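Local coordinates for AvrRxo1-ORF1 (Xanthomonas oryzae pv. oryzicola, PDB 4Z8T), which is a type III effector with a polynucleotide kinase domain related to zeta toxins, and probably acts as a phosphotransferase, at residues Ile301-Pro304 with Glu305-Ala308. Residues are numbered along the deposited sequence; the frame is centred on the assembly and turned at random.
Sequences IADP and ERAA
Asp303 is the N-cap of the helix that follows it, and its side chain leans forward over the first turn to meet Arg306. Its CB lies 3.9 Å from Arg306 NE, oblique to the guanidinium. CG stands anti to the backbone N (chi1 180°), which swings the carboxylate over the backbone amides of the first turn. OD2 accepts from Arg306 N at 2.9 Å, a fairly straight bond (163° at the hydrogen) that reaches the oxygen on its anti side, somewhat out of the carboxylate plane. OD1 takes a hydrogen from a water that in turn accepts from Glu305 N, so the two oxygens serve two successive amides, one directly and one through solvent. The Arg306 chain bends at chi2 and chi3 and runs beside the carboxylate, CD being 3.7 Å from Asp303 OD2; the guanidinium offers it proximity of charge without a salt bridge. A second water accepts from Asp303 N and, weakly, from Arg306 NH2. Behind the cap, Asp303 O takes Ala307 N at 2.8 Å and begins the regular helical ladder, while Ile301 CG2 packs 3.9 Å from Ala307 CB, an apolar touch from the residue two before the cap. Glu305 turns its carboxylate to Lys309, one turn further on. The whole corner lies at the protein surface, where the loop leaving helix 291-298 enters helix 304-315.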
ATOM      1  N   ILE A 301      19.181  -8.075   2.789  1.00 28.72           N
ATOM      2  CA  ILE A 301      20.503  -7.518   2.579  1.00 24.99           C
ATOM      3  C   ILE A 301      21.493  -8.678   2.473  1.00 30.86           C
ATOM      4  O   ILE A 301      21.708  -9.401   3.446  1.00 35.68           O
ATOM      5  CB  ILE A 301      20.922  -6.584   3.727  1.00 28.83           C
ATOM      6  CG1 ILE A 301      19.902  -5.451   3.899  1.00 28.02           C
ATOM      7  CG2 ILE A 301      22.299  -6.014   3.454  1.00 27.63           C
ATOM      8  CD1 ILE A 301      20.111  -4.591   5.143  1.00 25.83           C
ATOM      9  N   ALA A 302      22.092  -8.847   1.297  1.00 29.81           N
ATOM     10  CA  ALA A 302      22.978  -9.990   1.047  1.00 30.25           C
ATOM     11  C   ALA A 302      24.455  -9.678   1.271  1.00 31.41           C
ATOM     12  O   ALA A 302      25.242 -10.579   1.573  1.00 31.41           O
ATOM     13  CB  ALA A 302      22.761 -10.537  -0.361  1.00 31.77           C
ATOM     14  N   ASP A 303      24.839  -8.417   1.097  1.00 31.33           N
ATOM     15  CA  ASP A 303      26.229  -8.006   1.267  1.00 30.18           C
ATOM     16  C   ASP A 303      26.654  -8.087   2.729  1.00 30.72           C
ATOM     17  O   ASP A 303      26.018  -7.494   3.597  1.00 25.70           O
ATOM     18  CB  ASP A 303      26.428  -6.578   0.760  1.00 31.39           C
ATOM     19  CG  ASP A 303      27.853  -6.104   0.923  1.00 34.02           C
ATOM     20  OD1 ASP A 303      28.723  -6.572   0.161  1.00 39.06           O
ATOM     21  OD2 ASP A 303      28.118  -5.274   1.820  1.00 34.11           O
ATOM     22  N   PRO A 304      27.741  -8.821   3.012  1.00 26.10           N
ATOM     23  CA  PRO A 304      28.129  -9.029   4.412  1.00 25.42           C
ATOM     24  C   PRO A 304      28.410  -7.745   5.183  1.00 24.65           C
ATOM     25  O   PRO A 304      27.898  -7.601   6.294  1.00 23.01           O
ATOM     26  CB  PRO A 304      29.408  -9.882   4.302  1.00 24.11           C
ATOM     27  CG  PRO A 304      29.283 -10.569   2.988  1.00 25.59           C
ATOM     28  CD  PRO A 304      28.575  -9.593   2.075  1.00 29.35           C
ATOM     29  N   GLU A 305      29.198  -6.831   4.614  1.00 27.57           N
ATOM     30  CA  GLU A 305      29.546  -5.595   5.309  1.00 28.36           C
ATOM     31  C   GLU A 305      28.311  -4.739   5.576  1.00 25.12           C
ATOM     32  O   GLU A 305      28.135  -4.225   6.683  1.00 25.16           O
ATOM     33  CB  GLU A 305      30.561  -4.778   4.503  1.00 34.59           C
ATOM     34  CG  GLU A 305      30.851  -3.409   5.115  1.00 37.19           C
ATOM     35  CD  GLU A 305      31.520  -2.442   4.151  1.00 40.57           C
ATOM     36  OE1 GLU A 305      32.148  -1.474   4.629  1.00 42.92           O
ATOM     37  OE2 GLU A 305      31.413  -2.639   2.920  1.00 45.10           O
ATOM     38  N   ARG A 306      27.473  -4.578   4.555  1.00 27.18           N
ATOM     39  CA  ARG A 306      26.239  -3.803   4.692  1.00 29.49           C
ATOM     40  C   ARG A 306      25.304  -4.440   5.719  1.00 26.70           C
ATOM     41  O   ARG A 306      24.709  -3.745   6.540  1.00 25.73           O
ATOM     42  CB  ARG A 306      25.540  -3.648   3.330  1.00 30.97           C
ATOM     43  CG  ARG A 306      25.865  -2.333   2.604  1.00 40.73           C
ATOM     44  CD  ARG A 306      25.900  -2.460   1.066  1.00 44.88           C
ATOM     45  NE  ARG A 306      24.686  -3.047   0.489  1.00 47.87           N
ATOM     46  CZ  ARG A 306      24.269  -2.843  -0.760  1.00 50.81           C
ATOM     47  NH1 ARG A 306      24.951  -2.049  -1.580  1.00 52.07           N
ATOM     48  NH2 ARG A 306      23.157  -3.424  -1.192  1.00 47.01           N
ATOM     49  N   ALA A 307      25.189  -5.763   5.686  1.00 24.32           N
ATOM     50  CA  ALA A 307      24.307  -6.444   6.617  1.00 23.87           C
ATOM     51  C   ALA A 307      24.790  -6.236   8.050  1.00 21.97           C
ATOM     52  O   ALA A 307      24.000  -5.942   8.941  1.00 22.27           O
ATOM     53  CB  ALA A 307      24.220  -7.935   6.277  1.00 23.89           C
ATOM     54  N   ALA A 308      26.096  -6.391   8.269  1.00 21.45           N
ATOM     55  CA  ALA A 308      26.667  -6.213   9.605  1.00 21.54           C
ATOM     56  C   ALA A 308      26.479  -4.801  10.137  1.00 21.71           C
ATOM     57  O   ALA A 308      26.136  -4.606  11.297  1.00 22.34           O
ATOM     58  CB  ALA A 308      28.146  -6.576   9.599  1.00 21.40           C
TER
HETATM   59  O   HOH W   1      30.997  -6.977   2.186  1.00 35.45           O
HETATM   60  O   HOH W   2      23.278  -6.186  -0.075  1.00 36.71           O